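PDB 4R5O: quinonprotein alcohol dehydrogenase-like protein from Bacteroides thetaiotaomicron VPI-5482, which is of unknown function but binds calcium and joins an immunoglobulin-like beta-sandwich domain to a seven-bladed beta-propeller of the YVTN repeat family. Local coordinates for residues 191-205 and 217-231. Residues are numbered along the deposited sequence; the frame is centred on the assembly and turned at random.
Sequences TILNEQYGLVTGDGI and RIKNERLLCFYNSII
Thr201 CG2 sits 3.7 Å from the Phe226 ring centroid and only 4° off its normal, a CH-pi contact over the centre of one face. Thr191 OG1 lies at the ring's edge, near its plane; Leu199 CD1 and Ile205 CD1 approach obliquely, the latter 3.7 Å from Phe226 CZ. With Thr201 OG1 between its backbone N and carbonyl carbon (chi1 55°), the hydroxyl accepts a hydrogen bond from Phe226 N at 2.9 Å while the methyl covers the ring.

The Arg217 guanidinium is sandwiched between Asn220 ND2 and the Asp203 carboxylate, the two charged planes 12° apart. Asp203 OD2 lies over the face, 3.4 Å from Arg217 NH2, where no N-H points at it, so charge alone pairs them; OD2 also bridges to Arg206. Asp203 O, at the guanidinium's edge and in its plane, takes a weak bond from Arg217 NH2.

Ile205 O accepts from both Ile218 N (2.8 Å) and Lys219 N (3.1 Å), a classic beta bulge. Thr191 OG1 and Ser229 OG share a 2.6 Å hydrogen bond.

With an alanine in place of Phe226, the Thr201 methyl would probably lose the ring face it covers, and a gap would open beside Leu199 and Ile205. Charge and backbone bonds thus join 203-205 to 217-221, while the hydroxyl pair links strand 189-192 to the next blade's strand 228-232.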
loop_
_atom_site.group_PDB
_atom_site.type_symbol
_atom_site.label_atom_id
_atom_site.label_comp_id
_atom_site.label_asym_id
_atom_site.label_seq_id
_atom_site.Cartn_x
_atom_site.Cartn_y
_atom_site.Cartn_z
ATOM N N THR A 191 -4.880 -12.300 5.219
ATOM C CA THR A 191 -3.896 -13.355 4.997
ATOM C C THR A 191 -3.952 -13.773 3.544
ATOM O O THR A 191 -5.042 -13.940 3.021
ATOM C CB THR A 191 -4.148 -14.573 5.948
ATOM O OG1 THR A 191 -4.375 -14.157 7.295
ATOM C CG2 THR A 191 -3.017 -15.583 5.922
ATOM N N ILE A 192 -2.814 -13.916 2.883
ATOM C CA ILE A 192 -2.778 -14.434 1.520
ATOM C C ILE A 192 -2.165 -15.847 1.653
ATOM O O ILE A 192 -1.011 -15.980 2.109
ATOM C CB ILE A 192 -2.062 -13.496 0.483
ATOM C CG1 ILE A 192 -3.068 -12.459 -0.138
ATOM C CG2 ILE A 192 -1.566 -14.335 -0.708
ATOM C CD1 ILE A 192 -3.864 -11.590 0.698
ATOM N N LEU A 193 -2.993 -16.890 1.347
ATOM C CA LEU A 193 -2.610 -18.295 1.496
ATOM C C LEU A 193 -1.695 -18.741 0.373
ATOM O O LEU A 193 -0.712 -19.453 0.630
ATOM C CB LEU A 193 -3.846 -19.225 1.540
ATOM C CG LEU A 193 -4.946 -18.930 2.583
ATOM C CD1 LEU A 193 -6.095 -19.920 2.469
ATOM C CD2 LEU A 193 -4.422 -18.976 3.958
ATOM N N ASN A 194 -2.035 -18.350 -0.872
ATOM C CA ASN A 194 -1.334 -18.729 -2.104
ATOM C C ASN A 194 -1.787 -17.824 -3.245
ATOM O O ASN A 194 -2.256 -16.724 -2.968
ATOM C CB ASN A 194 -1.581 -20.217 -2.427
ATOM C CG ASN A 194 -3.028 -20.647 -2.510
ATOM O OD1 ASN A 194 -3.900 -19.936 -3.026
ATOM N ND2 ASN A 194 -3.281 -21.881 -2.109
ATOM N N GLU A 195 -1.643 -18.252 -4.511
ATOM C CA GLU A 195 -2.020 -17.429 -5.666
ATOM C C GLU A 195 -3.516 -17.354 -5.866
ATOM O O GLU A 195 -4.009 -16.385 -6.468
ATOM C CB GLU A 195 -1.408 -17.964 -6.978
ATOM C CG GLU A 195 0.098 -18.163 -7.025
ATOM C CD GLU A 195 0.672 -18.366 -8.419
ATOM O OE1 GLU A 195 -0.083 -18.269 -9.415
ATOM O OE2 GLU A 195 1.907 -18.552 -8.517
ATOM N N GLN A 196 -4.237 -18.396 -5.398
ATOM C CA GLN A 196 -5.659 -18.540 -5.631
ATOM C C GLN A 196 -6.524 -18.043 -4.439
ATOM O O GLN A 196 -7.614 -17.524 -4.681
ATOM C CB GLN A 196 -5.940 -20.038 -5.909
ATOM C CG GLN A 196 -7.397 -20.434 -6.267
ATOM C CD GLN A 196 -8.020 -19.884 -7.539
ATOM O OE1 GLN A 196 -7.385 -19.220 -8.374
ATOM N NE2 GLN A 196 -9.295 -20.201 -7.731
ATOM N N TYR A 197 -6.063 -18.200 -3.180
ATOM C CA TYR A 197 -6.889 -17.861 -2.027
ATOM C C TYR A 197 -6.215 -17.002 -0.992
ATOM O O TYR A 197 -5.010 -17.068 -0.784
ATOM C CB TYR A 197 -7.329 -19.150 -1.314
ATOM C CG TYR A 197 -8.218 -20.030 -2.157
ATOM C CD1 TYR A 197 -9.552 -19.699 -2.373
ATOM C CD2 TYR A 197 -7.740 -21.217 -2.707
ATOM C CE1 TYR A 197 -10.377 -20.496 -3.158
ATOM C CE2 TYR A 197 -8.566 -22.039 -3.473
ATOM C CZ TYR A 197 -9.882 -21.663 -3.706
ATOM O OH TYR A 197 -10.731 -22.456 -4.434
ATOM N N GLY A 198 -7.064 -16.274 -0.276
ATOM C CA GLY A 198 -6.711 -15.451 0.877
ATOM C C GLY A 198 -7.705 -15.652 2.003
ATOM O O GLY A 198 -8.697 -16.364 1.844
ATOM N N LEU A 199 -7.455 -15.043 3.156
ATOM C CA LEU A 199 -8.370 -15.095 4.311
ATOM C C LEU A 199 -8.689 -13.717 4.786
ATOM O O LEU A 199 -7.790 -12.888 4.879
ATOM C CB LEU A 199 -7.831 -15.903 5.508
ATOM C CG LEU A 199 -7.457 -17.353 5.380
ATOM C CD1 LEU A 199 -6.762 -17.784 6.670
ATOM C CD2 LEU A 199 -8.680 -18.263 5.058
ATOM N N VAL A 200 -9.953 -13.462 5.094
ATOM C CA VAL A 200 -10.392 -12.194 5.661
ATOM C C VAL A 200 -11.000 -12.533 7.019
ATOM O O VAL A 200 -11.883 -13.390 7.117
ATOM C CB VAL A 200 -11.339 -11.389 4.727
ATOM C CG1 VAL A 200 -11.946 -10.191 5.468
ATOM C CG2 VAL A 200 -10.624 -10.949 3.430
ATOM N N THR A 201 -10.453 -11.938 8.075
ATOM C CA THR A 201 -10.894 -12.197 9.451
ATOM C C THR A 201 -11.321 -10.853 10.095
ATOM O O THR A 201 -11.014 -9.762 9.575
ATOM C CB THR A 201 -9.780 -12.923 10.234
ATOM O OG1 THR A 201 -8.584 -12.160 10.172
ATOM C CG2 THR A 201 -9.466 -14.338 9.663
ATOM N N GLY A 202 -12.063 -10.955 11.189
ATOM C CA GLY A 202 -12.624 -9.824 11.920
ATOM C C GLY A 202 -13.882 -10.197 12.682
ATOM O O GLY A 202 -14.113 -9.693 13.783
ATOM N N ASP A 203 -14.685 -11.117 12.108
ATOM C CA ASP A 203 -15.932 -11.673 12.653
ATOM C C ASP A 203 -15.903 -13.200 12.602
ATOM O O ASP A 203 -16.947 -13.858 12.658
ATOM C CB ASP A 203 -17.131 -11.129 11.860
ATOM C CG ASP A 203 -17.190 -11.453 10.373
ATOM O OD1 ASP A 203 -16.253 -12.133 9.862
ATOM O OD2 ASP A 203 -18.156 -11.009 9.713
ATOM N N GLY A 204 -14.690 -13.742 12.513
ATOM C CA GLY A 204 -14.402 -15.167 12.380
ATOM C C GLY A 204 -13.427 -15.336 11.237
ATOM O O GLY A 204 -12.516 -14.521 11.109
ATOM N N ILE A 205 -13.619 -16.349 10.376
ATOM C CA ILE A 205 -12.722 -16.612 9.237
ATOM C C ILE A 205 -13.529 -16.734 7.946
ATOM O O ILE A 205 -14.463 -17.544 7.847
ATOM C CB ILE A 205 -11.839 -17.888 9.429
ATOM C CG1 ILE A 205 -11.102 -17.872 10.784
ATOM C CG2 ILE A 205 -10.875 -18.082 8.237
ATOM C CD1 ILE A 205 -10.524 -19.156 11.176
ATOM N N ARG A 217 -17.819 -17.730 4.437
ATOM C CA ARG A 217 -17.678 -17.551 5.873
ATOM C C ARG A 217 -17.572 -18.948 6.508
ATOM O O ARG A 217 -18.572 -19.637 6.670
ATOM C CB ARG A 217 -18.859 -16.719 6.400
ATOM C CG ARG A 217 -18.660 -16.169 7.773
ATOM C CD ARG A 217 -19.728 -15.168 8.141
ATOM N NE ARG A 217 -19.470 -14.656 9.487
ATOM C CZ ARG A 217 -20.252 -13.800 10.124
ATOM N NH1 ARG A 217 -21.369 -13.363 9.557
ATOM N NH2 ARG A 217 -19.939 -13.389 11.344
ATOM N N ILE A 218 -16.333 -19.374 6.796
ATOM C CA ILE A 218 -16.008 -20.703 7.327
ATOM C C ILE A 218 -16.271 -20.767 8.828
ATOM O O ILE A 218 -16.982 -21.636 9.302
ATOM C CB ILE A 218 -14.535 -21.025 7.019
ATOM C CG1 ILE A 218 -14.277 -21.091 5.519
ATOM C CG2 ILE A 218 -14.128 -22.319 7.699
ATOM C CD1 ILE A 218 -12.754 -20.944 5.265
ATOM N N LYS A 219 -15.692 -19.857 9.568
ATOM C CA LYS A 219 -15.857 -19.788 11.009
ATOM C C LYS A 219 -16.516 -18.461 11.339
ATOM O O LYS A 219 -16.142 -17.408 10.810
ATOM C CB LYS A 219 -14.493 -19.969 11.711
ATOM C CG LYS A 219 -14.551 -20.040 13.236
ATOM C CD LYS A 219 -13.177 -20.328 13.788
ATOM C CE LYS A 219 -13.154 -20.508 15.281
ATOM N NZ LYS A 219 -11.776 -20.793 15.780
ATOM N N ASN A 220 -17.525 -18.524 12.191
ATOM C CA ASN A 220 -18.279 -17.352 12.607
ATOM C C ASN A 220 -18.068 -17.197 14.108
ATOM O O ASN A 220 -18.619 -17.956 14.897
ATOM C CB ASN A 220 -19.748 -17.521 12.192
ATOM C CG ASN A 220 -20.644 -16.339 12.372
ATOM O OD1 ASN A 220 -20.402 -15.439 13.188
ATOM N ND2 ASN A 220 -21.724 -16.328 11.600
ATOM N N GLU A 221 -17.175 -16.271 14.488
ATOM C CA GLU A 221 -16.815 -15.988 15.874
ATOM C C GLU A 221 -16.634 -14.503 16.020
ATOM O O GLU A 221 -15.732 -13.940 15.422
ATOM C CB GLU A 221 -15.553 -16.764 16.296
ATOM C CG GLU A 221 -15.165 -16.597 17.759
ATOM C CD GLU A 221 -13.974 -17.418 18.219
ATOM O OE1 GLU A 221 -13.879 -18.608 17.845
ATOM O OE2 GLU A 221 -13.184 -16.896 19.037
ATOM N N ARG A 222 -17.523 -13.865 16.793
ATOM C CA ARG A 222 -17.551 -12.429 17.046
ATOM C C ARG A 222 -16.184 -11.940 17.516
ATOM O O ARG A 222 -15.595 -12.524 18.433
ATOM C CB ARG A 222 -18.632 -12.097 18.104
ATOM C CG ARG A 222 -18.977 -10.607 18.182
ATOM C CD ARG A 222 -20.062 -10.282 19.196
ATOM N NE ARG A 222 -19.610 -10.458 20.579
ATOM C CZ ARG A 222 -19.125 -9.480 21.344
ATOM N NH1 ARG A 222 -19.041 -8.238 20.879
ATOM N NH2 ARG A 222 -18.731 -9.737 22.586
ATOM N N LEU A 223 -15.665 -10.904 16.831
ATOM C CA LEU A 223 -14.394 -10.231 17.120
ATOM C C LEU A 223 -13.151 -11.136 16.850
ATOM O O LEU A 223 -12.035 -10.723 17.195
ATOM C CB LEU A 223 -14.345 -9.734 18.598
ATOM C CG LEU A 223 -15.444 -8.760 19.043
ATOM C CD1 LEU A 223 -15.350 -8.487 20.512
ATOM C CD2 LEU A 223 -15.416 -7.451 18.238
ATOM N N LEU A 224 -13.314 -12.331 16.231
ATOM C CA LEU A 224 -12.127 -13.153 15.917
ATOM C C LEU A 224 -11.438 -12.531 14.705
ATOM O O LEU A 224 -12.007 -12.492 13.619
ATOM C CB LEU A 224 -12.438 -14.654 15.695
ATOM C CG LEU A 224 -11.286 -15.544 15.135
ATOM C CD1 LEU A 224 -10.102 -15.563 16.054
ATOM C CD2 LEU A 224 -11.754 -16.943 14.870
ATOM N N CYS A 225 -10.223 -12.051 14.909
ATOM C CA CYS A 225 -9.446 -11.350 13.919
ATOM C C CYS A 225 -7.983 -11.796 13.951
ATOM O O CYS A 225 -7.387 -11.871 15.026
ATOM C CB CYS A 225 -9.557 -9.841 14.162
ATOM S SG CYS A 225 -8.770 -8.836 12.880
ATOM N N PHE A 226 -7.381 -12.024 12.765
ATOM C CA PHE A 226 -5.946 -12.280 12.718
ATOM C C PHE A 226 -5.303 -10.930 12.477
ATOM O O PHE A 226 -5.191 -10.507 11.322
ATOM C CB PHE A 226 -5.504 -13.350 11.678
ATOM C CG PHE A 226 -6.136 -14.723 11.613
ATOM C CD1 PHE A 226 -6.964 -15.182 12.638
ATOM C CD2 PHE A 226 -5.872 -15.578 10.543
ATOM C CE1 PHE A 226 -7.577 -16.442 12.560
ATOM C CE2 PHE A 226 -6.436 -16.864 10.493
ATOM C CZ PHE A 226 -7.312 -17.273 11.485
ATOM N N TYR A 227 -4.940 -10.214 13.552
ATOM C CA TYR A 227 -4.310 -8.882 13.444
ATOM C C TYR A 227 -3.037 -9.018 12.670
ATOM O O TYR A 227 -2.718 -8.145 11.883
ATOM C CB TYR A 227 -4.073 -8.248 14.826
ATOM C CG TYR A 227 -5.376 -8.013 15.560
ATOM C CD1 TYR A 227 -6.264 -7.023 15.144
ATOM C CD2 TYR A 227 -5.752 -8.820 16.629
ATOM C CE1 TYR A 227 -7.485 -6.831 15.786
ATOM C CE2 TYR A 227 -6.967 -8.629 17.282
ATOM C CZ TYR A 227 -7.823 -7.625 16.863
ATOM O OH TYR A 227 -9.027 -7.428 17.482
ATOM N N ASN A 228 -2.362 -10.168 12.825
ATOM C CA ASN A 228 -1.152 -10.568 12.117
ATOM C C ASN A 228 -1.175 -12.037 11.911
ATOM O O ASN A 228 -1.659 -12.768 12.776
ATOM C CB ASN A 228 0.120 -10.153 12.865
ATOM C CG ASN A 228 0.221 -8.691 13.115
ATOM O OD1 ASN A 228 0.592 -7.912 12.241
ATOM N ND2 ASN A 228 -0.236 -8.296 14.282
ATOM N N SER A 229 -0.666 -12.474 10.768
ATOM C CA SER A 229 -0.606 -13.882 10.376
ATOM C C SER A 229 0.549 -14.103 9.399
ATOM O O SER A 229 1.170 -13.133 8.955
ATOM C CB SER A 229 -1.933 -14.339 9.772
ATOM O OG SER A 229 -2.325 -13.524 8.684
ATOM N N ILE A 230 0.872 -15.379 9.118
ATOM C CA ILE A 230 1.934 -15.799 8.206
ATOM C C ILE A 230 1.664 -17.229 7.791
ATOM O O ILE A 230 1.011 -17.970 8.535
ATOM C CB ILE A 230 3.351 -15.635 8.844
ATOM C CG1 ILE A 230 4.469 -15.565 7.765
ATOM C CG2 ILE A 230 3.629 -16.684 9.945
ATOM C CD1 ILE A 230 5.848 -15.188 8.205
ATOM N N ILE A 231 2.147 -17.617 6.595
ATOM C CA ILE A 231 2.080 -18.994 6.133
ATOM C C ILE A 231 3.419 -19.619 6.486
ATOM O O ILE A 231 4.466 -19.044 6.169
ATOM C CB ILE A 231 1.702 -19.167 4.634
ATOM C CG1 ILE A 231 0.462 -18.356 4.226
ATOM C CG2 ILE A 231 1.580 -20.643 4.246
ATOM C CD1 ILE A 231 -0.802 -18.578 4.971
#